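Local atomic coordinates of 4-alpha-glucanotransferase (Corynebacterium glutamicum, PDB entry 5B68), a protein that is an amylomaltase-type enzyme with an N-terminal beta-sandwich domain and a TIM-barrel-family domain. Residues 324-335 with 349-360. Sequence-based numbering, arbitrary orientation.
Sequences LIDFATWCADRE and RDELTMFYMWLQ
The ring of Y356 carries a neighbour on each face: C331 CB lies over the centre of one, in a CH-pi contact 3.5 Å from the centroid, and F355 CD2, from the preceding residue of the same helix, lies over the other. The contact joins two consecutive helices of the TIM-barrel family region, 307-338 and 349-376, linked by a short connection; their segments cross at 121° with axes 7.7 Å apart. At the ring edge Y356 OH donates a very short hydrogen bond, 2.5 Å, to E335 OE2. E335 gets there with CG anti to the backbone N (chi1 171°) and an extended chain beyond, and L352 CD2 packs against the same carboxylate. The R349 guanidinium is the second flat group. T329 CG2 lies over one of its faces, offset toward the rim, though so close that the detail is doubtful, while the D333 carboxylate sits at its edge, the two planes only 19° apart. In this salt bridge R349 NE meets the syn lone pair of D333 OD1 at 2.9 Å and nearly straight; the second bond, R349 NH2 to D333 OD2, is weak.

Knobs-into-holes packing fills the middle: T353 sits among I325, A328, T329 and A332, and Y356 among A328, C331, A332 and E335. Farther along, Q360 lies against L324 and the F327 ring, its NE2 hydrogen-bonded to I243 O. M357 bends at chi3, laying CE against I325 CG1 and L324 CD2, and its CG is pressed to 3.4 Å from A328 CB.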
# COMPACT_ATOMS: atom_id res chain seq x y z
N LEU A 324 -13.71 -0.72 -13.49
CA LEU A 324 -12.87 -1.36 -14.58
C LEU A 324 -13.01 -0.59 -15.88
O LEU A 324 -12.04 -0.23 -16.54
CB LEU A 324 -13.22 -2.84 -14.79
CG LEU A 324 -12.41 -3.50 -15.91
CD1 LEU A 324 -10.88 -3.32 -15.65
CD2 LEU A 324 -12.83 -4.90 -16.01
N ILE A 325 -14.26 -0.34 -16.25
CA ILE A 325 -14.51 0.39 -17.51
C ILE A 325 -13.91 1.77 -17.46
O ILE A 325 -13.31 2.18 -18.43
CB ILE A 325 -16.03 0.52 -17.72
CG1 ILE A 325 -16.62 -0.84 -17.92
CG2 ILE A 325 -16.31 1.45 -18.91
CD1 ILE A 325 -18.13 -0.92 -17.83
N ASP A 326 -14.01 2.49 -16.30
CA ASP A 326 -13.42 3.81 -16.14
C ASP A 326 -11.89 3.82 -16.28
O ASP A 326 -11.30 4.69 -16.95
CB ASP A 326 -13.78 4.47 -14.79
CG ASP A 326 -15.30 4.76 -14.63
OD1 ASP A 326 -16.04 4.77 -15.62
OD2 ASP A 326 -15.70 4.93 -13.47
N PHE A 327 -11.24 2.87 -15.60
CA PHE A 327 -9.79 2.75 -15.67
C PHE A 327 -9.36 2.50 -17.17
O PHE A 327 -8.45 3.13 -17.69
CB PHE A 327 -9.32 1.56 -14.84
CG PHE A 327 -7.86 1.23 -15.06
CD1 PHE A 327 -6.92 2.07 -14.59
CD2 PHE A 327 -7.49 0.08 -15.74
CE1 PHE A 327 -5.58 1.79 -14.78
CE2 PHE A 327 -6.16 -0.20 -15.92
CZ PHE A 327 -5.22 0.67 -15.47
N ALA A 328 -10.01 1.55 -17.78
CA ALA A 328 -9.68 1.09 -19.14
C ALA A 328 -9.95 2.21 -20.17
O ALA A 328 -9.21 2.37 -21.11
CB ALA A 328 -10.48 -0.13 -19.49
N THR A 329 -11.00 2.99 -19.93
CA THR A 329 -11.32 4.12 -20.82
C THR A 329 -10.26 5.20 -20.69
O THR A 329 -9.83 5.76 -21.67
CB THR A 329 -12.71 4.69 -20.50
OG1 THR A 329 -13.69 3.66 -20.64
CG2 THR A 329 -13.00 5.90 -21.40
N TRP A 330 -9.81 5.49 -19.47
CA TRP A 330 -8.73 6.39 -19.22
C TRP A 330 -7.47 5.90 -19.96
O TRP A 330 -6.78 6.72 -20.58
CB TRP A 330 -8.44 6.56 -17.70
CG TRP A 330 -7.27 7.43 -17.39
CD1 TRP A 330 -7.28 8.75 -17.13
CD2 TRP A 330 -5.89 7.01 -17.29
NE1 TRP A 330 -5.99 9.20 -16.92
CE2 TRP A 330 -5.13 8.14 -17.02
CE3 TRP A 330 -5.26 5.77 -17.42
CZ2 TRP A 330 -3.73 8.09 -16.88
CZ3 TRP A 330 -3.83 5.72 -17.28
CH2 TRP A 330 -3.12 6.87 -17.01
N CYS A 331 -7.17 4.60 -19.89
CA CYS A 331 -6.01 4.07 -20.65
C CYS A 331 -6.15 4.31 -22.18
O CYS A 331 -5.22 4.73 -22.80
CB CYS A 331 -5.83 2.61 -20.47
SG CYS A 331 -5.37 2.23 -18.71
N ALA A 332 -7.32 4.04 -22.69
CA ALA A 332 -7.62 4.28 -24.13
C ALA A 332 -7.41 5.74 -24.48
O ALA A 332 -6.70 6.09 -25.47
CB ALA A 332 -9.05 3.80 -24.41
N ASP A 333 -7.89 6.64 -23.63
CA ASP A 333 -7.71 8.05 -23.87
C ASP A 333 -6.24 8.49 -23.83
O ASP A 333 -5.86 9.37 -24.63
CB ASP A 333 -8.50 8.91 -22.90
CG ASP A 333 -10.00 8.84 -23.17
OD1 ASP A 333 -10.40 8.43 -24.28
OD2 ASP A 333 -10.74 9.17 -22.22
N ARG A 334 -5.46 7.96 -22.89
CA ARG A 334 -4.04 8.27 -22.80
C ARG A 334 -3.26 7.75 -24.00
O ARG A 334 -2.41 8.42 -24.53
CB ARG A 334 -3.46 7.70 -21.50
CG ARG A 334 -3.63 8.63 -20.31
CD ARG A 334 -2.48 9.61 -20.18
NE ARG A 334 -1.24 8.91 -20.48
CZ ARG A 334 -0.22 8.74 -19.65
NH1 ARG A 334 0.83 8.05 -20.05
NH2 ARG A 334 -0.24 9.26 -18.44
N GLU A 335 -3.56 6.54 -24.40
CA GLU A 335 -2.95 5.95 -25.57
C GLU A 335 -3.22 6.83 -26.82
O GLU A 335 -2.33 7.13 -27.62
CB GLU A 335 -3.45 4.52 -25.83
CG GLU A 335 -2.96 4.00 -27.17
CD GLU A 335 -3.26 2.57 -27.50
OE1 GLU A 335 -3.11 2.22 -28.69
OE2 GLU A 335 -3.65 1.77 -26.64
N ARG A 349 -12.26 3.83 -29.75
CA ARG A 349 -12.13 3.99 -28.30
C ARG A 349 -12.70 2.80 -27.53
O ARG A 349 -12.18 2.42 -26.50
CB ARG A 349 -12.85 5.25 -27.85
CG ARG A 349 -12.62 5.69 -26.42
CD ARG A 349 -13.30 7.02 -26.22
NE ARG A 349 -13.15 7.62 -24.91
CZ ARG A 349 -14.13 7.69 -24.01
NH1 ARG A 349 -15.30 7.15 -24.26
NH2 ARG A 349 -13.92 8.28 -22.87
N ASP A 350 -13.79 2.25 -28.02
CA ASP A 350 -14.44 1.16 -27.37
C ASP A 350 -13.65 -0.14 -27.47
O ASP A 350 -13.56 -0.90 -26.51
CB ASP A 350 -15.81 0.94 -27.92
CG ASP A 350 -16.75 2.11 -27.67
OD1 ASP A 350 -16.89 2.49 -26.50
OD2 ASP A 350 -17.30 2.65 -28.67
N GLU A 351 -13.09 -0.41 -28.64
CA GLU A 351 -12.21 -1.57 -28.77
C GLU A 351 -10.96 -1.40 -27.90
O GLU A 351 -10.57 -2.39 -27.30
CB GLU A 351 -11.77 -1.76 -30.24
CG GLU A 351 -10.82 -2.92 -30.41
CD GLU A 351 -10.63 -3.32 -31.85
OE1 GLU A 351 -9.90 -2.61 -32.54
OE2 GLU A 351 -11.22 -4.36 -32.23
N LEU A 352 -10.36 -0.21 -27.89
CA LEU A 352 -9.20 0.08 -27.05
C LEU A 352 -9.56 -0.09 -25.58
O LEU A 352 -8.77 -0.63 -24.82
CB LEU A 352 -8.67 1.50 -27.23
CG LEU A 352 -7.73 1.81 -28.38
CD1 LEU A 352 -7.44 3.28 -28.35
CD2 LEU A 352 -6.43 0.98 -28.22
N THR A 353 -10.75 0.38 -25.19
CA THR A 353 -11.24 0.19 -23.81
C THR A 353 -11.30 -1.30 -23.47
O THR A 353 -10.84 -1.77 -22.40
CB THR A 353 -12.59 0.93 -23.59
OG1 THR A 353 -12.42 2.34 -23.71
CG2 THR A 353 -13.18 0.56 -22.22
N MET A 354 -11.81 -2.08 -24.40
CA MET A 354 -11.97 -3.49 -24.20
C MET A 354 -10.61 -4.19 -24.02
O MET A 354 -10.50 -5.13 -23.23
CB MET A 354 -12.72 -4.11 -25.34
CG MET A 354 -13.04 -5.57 -25.13
SD MET A 354 -14.04 -6.00 -23.70
CE MET A 354 -15.68 -5.54 -24.28
N PHE A 355 -9.63 -3.75 -24.82
CA PHE A 355 -8.25 -4.25 -24.73
C PHE A 355 -7.69 -4.00 -23.33
O PHE A 355 -7.08 -4.92 -22.76
CB PHE A 355 -7.38 -3.54 -25.74
CG PHE A 355 -5.90 -3.84 -25.58
CD1 PHE A 355 -5.39 -5.07 -26.00
CD2 PHE A 355 -5.06 -2.87 -25.07
CE1 PHE A 355 -4.02 -5.33 -25.87
CE2 PHE A 355 -3.71 -3.12 -24.96
CZ PHE A 355 -3.22 -4.36 -25.37
N TYR A 356 -7.91 -2.81 -22.78
CA TYR A 356 -7.37 -2.55 -21.41
C TYR A 356 -8.12 -3.31 -20.35
O TYR A 356 -7.52 -3.75 -19.32
CB TYR A 356 -7.22 -1.07 -21.15
CG TYR A 356 -6.17 -0.43 -22.00
CD1 TYR A 356 -4.83 -0.66 -21.72
CD2 TYR A 356 -6.50 0.38 -23.13
CE1 TYR A 356 -3.82 -0.11 -22.49
CE2 TYR A 356 -5.50 0.95 -23.89
CZ TYR A 356 -4.14 0.70 -23.56
OH TYR A 356 -3.10 1.26 -24.28
N MET A 357 -9.39 -3.59 -20.58
CA MET A 357 -10.16 -4.48 -19.68
C MET A 357 -9.59 -5.88 -19.70
O MET A 357 -9.37 -6.56 -18.64
CB MET A 357 -11.65 -4.45 -20.02
CG MET A 357 -12.26 -3.07 -19.79
SD MET A 357 -13.98 -3.01 -20.48
CE MET A 357 -14.78 -3.95 -19.22
N TRP A 358 -9.26 -6.33 -20.91
CA TRP A 358 -8.78 -7.67 -21.11
C TRP A 358 -7.42 -7.84 -20.45
O TRP A 358 -7.19 -8.90 -19.84
CB TRP A 358 -8.75 -7.93 -22.63
CG TRP A 358 -8.16 -9.21 -23.09
CD1 TRP A 358 -8.72 -10.40 -23.06
CD2 TRP A 358 -6.88 -9.37 -23.71
NE1 TRP A 358 -7.88 -11.34 -23.64
CE2 TRP A 358 -6.74 -10.70 -24.04
CE3 TRP A 358 -5.85 -8.48 -24.03
CZ2 TRP A 358 -5.58 -11.22 -24.66
CZ3 TRP A 358 -4.70 -8.99 -24.69
CH2 TRP A 358 -4.59 -10.36 -24.97
N LEU A 359 -6.54 -6.84 -20.56
CA LEU A 359 -5.24 -6.90 -19.81
C LEU A 359 -5.44 -7.11 -18.30
O LEU A 359 -4.71 -7.88 -17.71
CB LEU A 359 -4.45 -5.62 -19.96
CG LEU A 359 -3.94 -5.36 -21.38
CD1 LEU A 359 -3.05 -4.13 -21.46
CD2 LEU A 359 -3.23 -6.58 -21.94
N GLN A 360 -6.43 -6.44 -17.70
CA GLN A 360 -6.74 -6.71 -16.28
C GLN A 360 -7.18 -8.11 -16.03
O GLN A 360 -6.84 -8.67 -14.99
CB GLN A 360 -7.72 -5.65 -15.74
CG GLN A 360 -7.15 -4.27 -15.75
CD GLN A 360 -5.92 -4.21 -14.90
OE1 GLN A 360 -5.95 -4.60 -13.71
NE2 GLN A 360 -4.84 -3.71 -15.46